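Local coordinates for Serine/threonine-protein kinase pelle (Drosophila melanogaster, PDB 1D2Z) that is a kinase of Toll receptor signalling in embryonic dorsoventral patterning, recruited to the plasma membrane by Tube, whose death domain binds that of Pelle, at residues D8-R14 / N74-L80; L37-L43 / F65-W69; L31-Q35 / I51-K55. One frame throughout, in Å; residues are numbered along the deposited sequence. Where two conformers were deposited one is given.

Contact 1 of 3, residues D8-R14 / N74-L80; sequences DNTMAIR and NHTVQTL
The N-cap of helix 77-86 is where Asp8 and Thr10 meet Thr76 and Gln78, the N-terminal segment closing on the helix start. Thr76 caps the helix by accepting from the N of Thr79 and, through the same hydroxyl, donates to the syn lone pair of Asp8, OG1 to OD2 2.9 Å. With chi1 of Thr76 at 67°, OG1 sits between the backbone N and the carbonyl carbon, from where it meets both Thr79 N and Asp8 OD2. Thr10 works as a relay. Its OG1 accepts from the helix, Gln78 N to Thr10 OG1 3.1 Å, and donates to the other carboxylate oxygen, Thr10 OG1 to Asp8 OD1 2.7 Å. That oxygen also accepts from Thr10 N, which makes an Asx turn. The carboxylate of Asp8 and the amide of Gln78 lie stacked with planes 12° apart, and a water donates to both Asp8 OD2 and Gln78 OE1.

Further along, Ala12 and Thr76 form a single beta bridge, flanked by two backbone bonds, Val77 N to Met11 O at 2.9 Å and Ile13 N to His75 O at 2.8 Å. Ile13 also lays CD1 against Leu80 CB, 3.9 Å away. In one of two conformers of Arg14, NE and NH2 grip Asn74 OD1 side-on, NE to OD1 2.8 Å; the grip belongs to that modelled conformer alone and is doubtful as a lasting tie. The amide nitrogen of Asn74 and NE2 of His75 bond instead to Asp124 and Pro143 of the Tube chain.

Both oxygens of Asp8 are thus held by hydroxyls, and their position beside a helix N-terminus would be expected to favour the charged carboxylate.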
loop_
_atom_site.group_PDB
_atom_site.type_symbol
_atom_site.label_atom_id
_atom_site.label_comp_id
_atom_site.label_asym_id
_atom_site.label_seq_id
_atom_site.Cartn_x
_atom_site.Cartn_y
_atom_site.Cartn_z
ATOM N N ASP A 8 -4.506 -14.053 -13.353
ATOM C CA ASP A 8 -4.959 -13.627 -12.029
ATOM C C ASP A 8 -6.093 -12.609 -12.113
ATOM O O ASP A 8 -5.863 -11.401 -12.191
ATOM C CB ASP A 8 -3.793 -13.063 -11.201
ATOM C CG ASP A 8 -4.126 -12.931 -9.707
ATOM O OD1 ASP A 8 -5.316 -12.981 -9.323
ATOM O OD2 ASP A 8 -3.182 -12.782 -8.903
ATOM N N ASN A 9 -7.322 -13.112 -12.095
ATOM C CA ASN A 9 -8.504 -12.262 -12.147
ATOM C C ASN A 9 -9.256 -12.281 -10.819
ATOM O O ASN A 9 -10.447 -11.973 -10.769
ATOM C CB ASN A 9 -9.439 -12.702 -13.278
ATOM C CG ASN A 9 -8.927 -12.304 -14.650
ATOM O OD1 ASN A 9 -7.880 -11.663 -14.780
ATOM N ND2 ASN A 9 -9.671 -12.680 -15.687
ATOM N N THR A 10 -8.559 -12.645 -9.746
ATOM C CA THR A 10 -9.189 -12.697 -8.430
ATOM C C THR A 10 -9.259 -11.313 -7.807
ATOM O O THR A 10 -8.496 -10.418 -8.173
ATOM C CB THR A 10 -8.446 -13.648 -7.471
ATOM O OG1 THR A 10 -7.101 -13.194 -7.275
ATOM C CG2 THR A 10 -8.432 -15.061 -8.031
ATOM N N MET A 11 -10.180 -11.142 -6.864
ATOM C CA MET A 11 -10.343 -9.861 -6.196
ATOM C C MET A 11 -9.202 -9.580 -5.227
ATOM O O MET A 11 -8.434 -10.474 -4.864
ATOM C CB MET A 11 -11.670 -9.810 -5.439
ATOM C CG MET A 11 -11.803 -10.840 -4.326
ATOM S SD MET A 11 -13.292 -10.574 -3.333
ATOM C CE MET A 11 -14.580 -11.111 -4.482
ATOM N N ALA A 12 -9.098 -8.322 -4.821
ATOM C CA ALA A 12 -8.077 -7.912 -3.871
ATOM C C ALA A 12 -8.479 -8.473 -2.510
ATOM O O ALA A 12 -9.670 -8.547 -2.192
ATOM C CB ALA A 12 -8.005 -6.393 -3.810
ATOM N N ILE A 13 -7.485 -8.887 -1.726
ATOM C CA ILE A 13 -7.705 -9.427 -0.386
ATOM C C ILE A 13 -8.569 -8.483 0.453
ATOM O O ILE A 13 -9.429 -8.930 1.220
ATOM C CB ILE A 13 -6.344 -9.654 0.338
ATOM C CG1 ILE A 13 -5.597 -10.822 -0.320
ATOM C CG2 ILE A 13 -6.552 -9.855 1.840
ATOM C CD1 ILE A 13 -4.151 -10.974 0.118
ATOM N N ARG A 14 -8.345 -7.182 0.292
ATOM C CA ARG A 14 -9.090 -6.165 1.028
ATOM C C ARG A 14 -10.588 -6.179 0.718
ATOM O O ARG A 14 -11.389 -5.661 1.499
ATOM C CB ARG A 14 -8.506 -4.779 0.741
ATOM C CG ARG A 14 -8.375 -4.475 -0.738
ATOM C CD ARG A 14 -7.570 -3.209 -1.000
ATOM N NE ARG A 14 -7.338 -3.018 -2.430
ATOM C CZ ARG A 14 -8.268 -2.630 -3.297
ATOM N NH1 ARG A 14 -9.505 -2.378 -2.889
ATOM N NH2 ARG A 14 -7.966 -2.521 -4.584
ATOM N N ASN A 74 -1.739 -4.396 -1.816
ATOM C CA ASN A 74 -2.820 -4.671 -2.763
ATOM C C ASN A 74 -2.766 -6.082 -3.357
ATOM O O ASN A 74 -2.931 -6.257 -4.561
ATOM C CB ASN A 74 -2.782 -3.617 -3.886
ATOM C CG ASN A 74 -4.108 -3.483 -4.624
ATOM O OD1 ASN A 74 -5.172 -3.789 -4.079
ATOM N ND2 ASN A 74 -4.048 -3.013 -5.870
ATOM N N HIS A 75 -2.499 -7.081 -2.519
ATOM C CA HIS A 75 -2.430 -8.461 -2.993
ATOM C C HIS A 75 -3.814 -9.061 -3.213
ATOM O O HIS A 75 -4.789 -8.650 -2.577
ATOM C CB HIS A 75 -1.602 -9.328 -2.043
ATOM C CG HIS A 75 -0.128 -9.090 -2.146
ATOM N ND1 HIS A 75 0.549 -9.159 -3.343
ATOM C CD2 HIS A 75 0.796 -8.774 -1.209
ATOM C CE1 HIS A 75 1.830 -8.900 -3.138
ATOM N NE2 HIS A 75 2.006 -8.663 -1.850
ATOM N N THR A 76 -3.883 -10.002 -4.149
ATOM C CA THR A 76 -5.123 -10.683 -4.526
ATOM C C THR A 76 -5.352 -11.977 -3.752
ATOM O O THR A 76 -4.433 -12.519 -3.121
ATOM C CB THR A 76 -5.117 -11.055 -6.023
ATOM O OG1 THR A 76 -4.121 -12.059 -6.256
ATOM C CG2 THR A 76 -4.829 -9.831 -6.895
ATOM N N VAL A 77 -6.581 -12.487 -3.832
ATOM C CA VAL A 77 -6.929 -13.722 -3.149
ATOM C C VAL A 77 -6.101 -14.869 -3.730
ATOM O O VAL A 77 -5.711 -15.781 -3.005
ATOM C CB VAL A 77 -8.445 -14.039 -3.268
ATOM C CG1 VAL A 77 -8.768 -15.333 -2.558
ATOM C CG2 VAL A 77 -9.263 -12.920 -2.653
ATOM N N GLN A 78 -5.807 -14.811 -5.026
ATOM C CA GLN A 78 -5.003 -15.866 -5.640
ATOM C C GLN A 78 -3.602 -15.896 -5.022
ATOM O O GLN A 78 -3.071 -16.966 -4.721
ATOM C CB GLN A 78 -4.911 -15.688 -7.158
ATOM C CG GLN A 78 -4.159 -16.823 -7.840
ATOM C CD GLN A 78 -4.085 -16.673 -9.344
ATOM O OE1 GLN A 78 -3.000 -16.594 -9.915
ATOM N NE2 GLN A 78 -5.240 -16.651 -9.996
ATOM N N THR A 79 -3.022 -14.720 -4.800
ATOM C CA THR A 79 -1.692 -14.639 -4.201
ATOM C C THR A 79 -1.738 -15.173 -2.769
ATOM O O THR A 79 -0.813 -15.849 -2.325
ATOM C CB THR A 79 -1.137 -13.197 -4.266
ATOM O OG1 THR A 79 -1.053 -12.802 -5.641
ATOM C CG2 THR A 79 0.263 -13.114 -3.654
ATOM N N LEU A 80 -2.853 -14.925 -2.081
ATOM C CA LEU A 80 -3.054 -15.416 -0.719
ATOM C C LEU A 80 -3.139 -16.951 -0.766
ATOM O O LEU A 80 -2.580 -17.645 0.087
ATOM C CB LEU A 80 -4.343 -14.831 -0.131
ATOM C CG LEU A 80 -4.709 -15.267 1.290
ATOM C CD1 LEU A 80 -3.630 -14.808 2.290
ATOM C CD2 LEU A 80 -6.063 -14.684 1.659
HETATM O O HOH W 1 -1.217 -14.740 -8.310
HETATM O O HOH W 2 -5.837 -6.427 -1.111
#

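Contact 2 of 3, residues L37-L43 / F65-W69; sequences LATAVKL and FLNIW
Phe65 O accepts the backbone N of Trp69 at 2.8 Å, a bond within helix 61-73 that links these two aromatic residues one turn apart, both directed at segment 37-43. Phe65 supplies the centre of the contact. Its CG lies anti to the backbone N (chi1 169°), carrying the ring out to the last turn of helix 34-40, where Leu37 CB stands over the middle of one face, 3.8 Å from the ring centroid and 10° off the normal. Trp69 CB covers the opposite face toward the rim. At the edge, in the ring plane, Val41 CG2 touches Phe65 CE1 at 3.7 Å.

Val41 is shared between the two rings. While CG2 meets Phe65, CG1 lies over a face of the Trp69 indole, 3.6 Å from CE2, and Phe65 CZ rests on that same face. Leu43 likewise divides its methyls: CD1 packs on Phe65 CD1 at 3.8 Å, and CD2 reaches Ile68 CG2 at 4.1 Å. Its place depends on a Schellman motif, in which Lys42 takes positive phi, its N bonds to Thr39 O, and Leu43 N bonds to Ala38 O at 2.9 Å; the chain can then turn Leu43 back toward helix 61-73. Leu43 and Trp69 also pack on Pro143 and Ile147 of the Tube chain, so this part of the death-domain core borders the interface.

No hydrogen bond crosses between the segments. Their cohesion therefore rests on shape, CH-pi contacts and exclusion of water, with polar backbone bonds made inside each segment.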
loop_
_atom_site.group_PDB
_atom_site.type_symbol
_atom_site.label_atom_id
_atom_site.label_comp_id
_atom_site.label_asym_id
_atom_site.label_seq_id
_atom_site.Cartn_x
_atom_site.Cartn_y
_atom_site.Cartn_z
ATOM N N LEU A 37 3.279 -16.586 8.652
ATOM C CA LEU A 37 2.804 -15.836 7.494
ATOM C C LEU A 37 3.676 -14.590 7.289
ATOM O O LEU A 37 4.151 -14.331 6.185
ATOM C CB LEU A 37 1.339 -15.413 7.684
ATOM C CG LEU A 37 0.255 -16.502 7.686
ATOM C CD1 LEU A 37 -1.074 -15.912 8.158
ATOM C CD2 LEU A 37 0.117 -17.106 6.297
ATOM N N ALA A 38 3.886 -13.836 8.364
ATOM C CA ALA A 38 4.682 -12.615 8.327
ATOM C C ALA A 38 6.115 -12.878 7.882
ATOM O O ALA A 38 6.667 -12.131 7.075
ATOM C CB ALA A 38 4.672 -11.942 9.688
ATOM N N THR A 39 6.702 -13.958 8.385
ATOM C CA THR A 39 8.074 -14.305 8.023
ATOM C C THR A 39 8.170 -14.720 6.557
ATOM O O THR A 39 9.087 -14.298 5.849
ATOM C CB THR A 39 8.641 -15.428 8.926
ATOM O OG1 THR A 39 8.643 -14.980 10.286
ATOM C CG2 THR A 39 10.074 -15.787 8.512
ATOM N N ALA A 40 7.187 -15.497 6.101
ATOM C CA ALA A 40 7.159 -15.984 4.726
ATOM C C ALA A 40 7.120 -14.883 3.666
ATOM O O ALA A 40 7.651 -15.059 2.571
ATOM C CB ALA A 40 5.992 -16.948 4.526
ATOM N N VAL A 41 6.437 -13.780 3.966
ATOM C CA VAL A 41 6.353 -12.666 3.016
ATOM C C VAL A 41 7.355 -11.570 3.380
ATOM O O VAL A 41 7.390 -10.509 2.762
ATOM C CB VAL A 41 4.923 -12.070 2.945
ATOM C CG1 VAL A 41 3.924 -13.156 2.573
ATOM C CG2 VAL A 41 4.551 -11.424 4.263
ATOM N N LYS A 42 8.149 -11.834 4.413
ATOM C CA LYS A 42 9.178 -10.912 4.876
ATOM C C LYS A 42 8.679 -9.538 5.316
ATOM O O LYS A 42 9.221 -8.515 4.896
ATOM C CB LYS A 42 10.273 -10.756 3.808
ATOM C CG LYS A 42 10.952 -12.059 3.425
ATOM C CD LYS A 42 12.007 -11.844 2.347
ATOM C CE LYS A 42 12.624 -13.172 1.912
ATOM N NZ LYS A 42 13.630 -13.005 0.818
ATOM N N LEU A 43 7.641 -9.508 6.148
ATOM C CA LEU A 43 7.131 -8.240 6.663
ATOM C C LEU A 43 8.243 -7.624 7.511
ATOM O O LEU A 43 9.057 -8.349 8.096
ATOM C CB LEU A 43 5.886 -8.447 7.539
ATOM C CG LEU A 43 4.554 -8.809 6.870
ATOM C CD1 LEU A 43 3.426 -8.711 7.906
ATOM C CD2 LEU A 43 4.278 -7.856 5.724
ATOM N N PHE A 65 -2.612 -9.271 9.862
ATOM C CA PHE A 65 -1.666 -9.642 8.811
ATOM C C PHE A 65 -2.312 -9.324 7.453
ATOM O O PHE A 65 -1.660 -8.754 6.569
ATOM C CB PHE A 65 -1.296 -11.132 8.887
ATOM C CG PHE A 65 -0.547 -11.630 7.680
ATOM C CD1 PHE A 65 0.816 -11.393 7.542
ATOM C CD2 PHE A 65 -1.219 -12.294 6.655
ATOM C CE1 PHE A 65 1.501 -11.802 6.392
ATOM C CE2 PHE A 65 -0.548 -12.707 5.507
ATOM C CZ PHE A 65 0.821 -12.458 5.373
ATOM N N LEU A 66 -3.586 -9.689 7.283
ATOM C CA LEU A 66 -4.273 -9.402 6.022
ATOM C C LEU A 66 -4.396 -7.895 5.803
ATOM O O LEU A 66 -4.298 -7.427 4.675
ATOM C CB LEU A 66 -5.663 -10.040 5.980
ATOM C CG LEU A 66 -5.747 -11.570 5.929
ATOM C CD1 LEU A 66 -7.215 -11.997 5.848
ATOM C CD2 LEU A 66 -4.976 -12.094 4.729
ATOM N N ASN A 67 -4.632 -7.149 6.883
ATOM C CA ASN A 67 -4.753 -5.691 6.802
ATOM C C ASN A 67 -3.457 -5.082 6.262
ATOM O O ASN A 67 -3.485 -4.197 5.408
ATOM C CB ASN A 67 -5.065 -5.087 8.180
ATOM C CG ASN A 67 -6.540 -5.225 8.575
ATOM O OD1 ASN A 67 -7.407 -5.445 7.734
ATOM N ND2 ASN A 67 -6.819 -5.084 9.865
ATOM N N ILE A 68 -2.323 -5.580 6.749
ATOM C CA ILE A 68 -1.017 -5.082 6.321
ATOM C C ILE A 68 -0.613 -5.576 4.930
ATOM O O ILE A 68 -0.410 -4.779 4.011
ATOM C CB ILE A 68 0.094 -5.459 7.351
ATOM C CG1 ILE A 68 -0.187 -4.772 8.691
ATOM C CG2 ILE A 68 1.475 -5.050 6.833
ATOM C CD1 ILE A 68 0.633 -5.296 9.859
ATOM N N TRP A 69 -0.513 -6.893 4.780
ATOM C CA TRP A 69 -0.095 -7.495 3.517
ATOM C C TRP A 69 -1.089 -7.254 2.375
ATOM O O TRP A 69 -0.692 -6.921 1.259
ATOM C CB TRP A 69 0.157 -8.990 3.732
ATOM C CG TRP A 69 0.898 -9.662 2.625
ATOM C CD1 TRP A 69 2.146 -9.340 2.146
ATOM C CD2 TRP A 69 0.448 -10.778 1.856
ATOM N NE1 TRP A 69 2.493 -10.189 1.125
ATOM C CE2 TRP A 69 1.472 -11.084 0.926
ATOM C CE3 TRP A 69 -0.721 -11.555 1.859
ATOM C CZ2 TRP A 69 1.360 -12.133 0.012
ATOM C CZ3 TRP A 69 -0.830 -12.598 0.948
ATOM C CH2 TRP A 69 0.203 -12.876 0.037
#

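Contact 3 of 3, residues L31-Q35 / I51-K55; sequences LDVWQ and ISSQK
The first turn of helix 34-40 meets helix 45-56 through the indole of Trp34, which is wedged against Ile51, Ser52 and Lys55. The tightest approach is at the six-membered ring, where Ile51 CG2 comes to 3.4 Å from Trp34 CE3; the two side chains run antiparallel past one another. Farther round the six-membered ring, Ser52 meets it with carbon, CB to Trp34 CH2 3.7 Å, while the hydroxyl of Ser52 is engaged by Gln56 of its own helix. The indole is put there by a chi1 of 73°, with CG in the crowded position between backbone N and carbonyl carbon. Gln35 CB backs one face of the ring over its centre.

In the six-helix bundle of the death domain, this wedge joins helix 34-40 to helix 45-56. Val48 and Ala61 also touch Trp34, so the ring reaches helix 61-73 as well, though it remains partly exposed.

Lys55 closes the outer side. Its extended chain crosses the indole at about a right angle, with CD 3.8 Å from Trp34 NE1, and carries the ammonium group to Asp32. That residue, with positive phi, follows the end of helix 18-31, and its OD1 makes a long salt bridge to Lys55 NZ at 3.7 Å. A water accepts from Lys55 NZ at 2.7 Å and only weakly from Trp34 NE1 at 3.3 Å.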
loop_
_atom_site.group_PDB
_atom_site.type_symbol
_atom_site.label_atom_id
_atom_site.label_comp_id
_atom_site.label_asym_id
_atom_site.label_seq_id
_atom_site.Cartn_x
_atom_site.Cartn_y
_atom_site.Cartn_z
ATOM N N LEU A 31 -4.723 -21.857 14.602
ATOM C CA LEU A 31 -3.479 -22.531 14.244
ATOM C C LEU A 31 -2.269 -21.740 14.734
ATOM O O LEU A 31 -1.163 -22.282 14.824
ATOM C CB LEU A 31 -3.362 -22.690 12.728
ATOM C CG LEU A 31 -4.224 -23.720 12.005
ATOM C CD1 LEU A 31 -3.805 -23.743 10.538
ATOM C CD2 LEU A 31 -4.057 -25.095 12.645
ATOM N N ASP A 32 -2.476 -20.447 14.982
ATOM C CA ASP A 32 -1.421 -19.544 15.442
ATOM C C ASP A 32 -0.242 -19.518 14.455
ATOM O O ASP A 32 0.903 -19.799 14.821
ATOM C CB ASP A 32 -0.951 -19.949 16.849
ATOM C CG ASP A 32 -0.189 -18.838 17.566
ATOM O OD1 ASP A 32 -0.340 -17.652 17.192
ATOM O OD2 ASP A 32 0.551 -19.157 18.526
ATOM N N VAL A 33 -0.543 -19.197 13.199
ATOM C CA VAL A 33 0.472 -19.129 12.148
ATOM C C VAL A 33 0.779 -17.712 11.653
ATOM O O VAL A 33 1.433 -17.556 10.623
ATOM C CB VAL A 33 0.074 -19.972 10.907
ATOM C CG1 VAL A 33 0.187 -21.462 11.211
ATOM C CG2 VAL A 33 -1.350 -19.616 10.453
ATOM N N TRP A 34 0.335 -16.685 12.374
ATOM C CA TRP A 34 0.590 -15.315 11.917
ATOM C C TRP A 34 2.082 -15.002 11.743
ATOM O O TRP A 34 2.475 -14.396 10.745
ATOM C CB TRP A 34 -0.087 -14.276 12.818
ATOM C CG TRP A 34 0.543 -14.083 14.169
ATOM C CD1 TRP A 34 0.181 -14.687 15.336
ATOM C CD2 TRP A 34 1.643 -13.217 14.485
ATOM N NE1 TRP A 34 0.988 -14.251 16.363
ATOM C CE2 TRP A 34 1.894 -13.351 15.869
ATOM C CE3 TRP A 34 2.441 -12.343 13.734
ATOM C CZ2 TRP A 34 2.914 -12.642 16.520
ATOM C CZ3 TRP A 34 3.457 -11.636 14.381
ATOM C CH2 TRP A 34 3.681 -11.791 15.761
ATOM N N GLN A 35 2.906 -15.456 12.685
ATOM C CA GLN A 35 4.352 -15.223 12.621
ATOM C C GLN A 35 4.948 -15.933 11.410
ATOM O O GLN A 35 5.826 -15.396 10.732
ATOM C CB GLN A 35 5.028 -15.672 13.930
ATOM C CG GLN A 35 6.549 -15.517 13.977
ATOM C CD GLN A 35 7.028 -14.069 13.842
ATOM O OE1 GLN A 35 7.297 -13.397 14.838
ATOM N NE2 GLN A 35 7.170 -13.602 12.604
ATOM N N ILE A 51 1.280 -6.421 14.325
ATOM C CA ILE A 51 0.443 -7.619 14.412
ATOM C C ILE A 51 0.479 -8.166 15.837
ATOM O O ILE A 51 -0.568 -8.416 16.440
ATOM C CB ILE A 51 0.915 -8.742 13.453
ATOM C CG1 ILE A 51 0.893 -8.251 11.999
ATOM C CG2 ILE A 51 0.012 -9.966 13.611
ATOM C CD1 ILE A 51 1.601 -9.169 11.023
ATOM N N SER A 52 1.688 -8.359 16.360
ATOM C CA SER A 52 1.878 -8.866 17.717
ATOM C C SER A 52 1.112 -7.986 18.693
ATOM O O SER A 52 0.398 -8.486 19.560
ATOM C CB SER A 52 3.367 -8.870 18.088
ATOM O OG SER A 52 3.551 -9.176 19.460
ATOM N N SER A 53 1.233 -6.675 18.499
ATOM C CA SER A 53 0.574 -5.683 19.336
ATOM C C SER A 53 -0.942 -5.836 19.323
ATOM O O SER A 53 -1.577 -5.844 20.378
ATOM C CB SER A 53 0.956 -4.273 18.874
ATOM O OG SER A 53 0.218 -3.286 19.571
ATOM N N GLN A 54 -1.518 -5.945 18.129
ATOM C CA GLN A 54 -2.964 -6.105 17.992
ATOM C C GLN A 54 -3.441 -7.367 18.685
ATOM O O GLN A 54 -4.490 -7.362 19.326
ATOM C CB GLN A 54 -3.375 -6.134 16.517
ATOM C CG GLN A 54 -3.255 -4.797 15.819
ATOM C CD GLN A 54 -4.202 -3.760 16.386
ATOM O OE1 GLN A 54 -3.777 -2.761 16.962
ATOM N NE2 GLN A 54 -5.495 -3.996 16.230
ATOM N N LYS A 55 -2.650 -8.434 18.581
ATOM C CA LYS A 55 -2.993 -9.707 19.200
ATOM C C LYS A 55 -3.048 -9.589 20.721
ATOM O O LYS A 55 -3.975 -10.098 21.354
ATOM C CB LYS A 55 -1.997 -10.799 18.801
ATOM C CG LYS A 55 -2.362 -12.166 19.358
ATOM C CD LYS A 55 -1.219 -13.158 19.271
ATOM C CE LYS A 55 -1.619 -14.477 19.919
ATOM N NZ LYS A 55 -0.464 -15.405 20.074
HETATM O O HOH W 3 2.126 -15.595 19.176
#

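In the fold
Contacts 2 and 3 are nested inside the long loop that contact 1 closes, and along the chain they cross, their segments alternating. Contacts 2 and 3 share helix 34-40, their centres 10 Å apart, and meet where Ile51 packs on Leu43, Ile68 and Phe65. Contacts 1 and 2 have centres 14 Å apart and join through Trp69, which touches Ile13, His75, Thr79 and Leu80 where helix 61-73 gives way to helix 77-86. Contacts 1 and 3, about 21 Å apart between centres, lie on opposite sides of the chain's centre. The death-domain bundle is thus linked across its width, with contacts 1 and 2 also bordering the Tube chain.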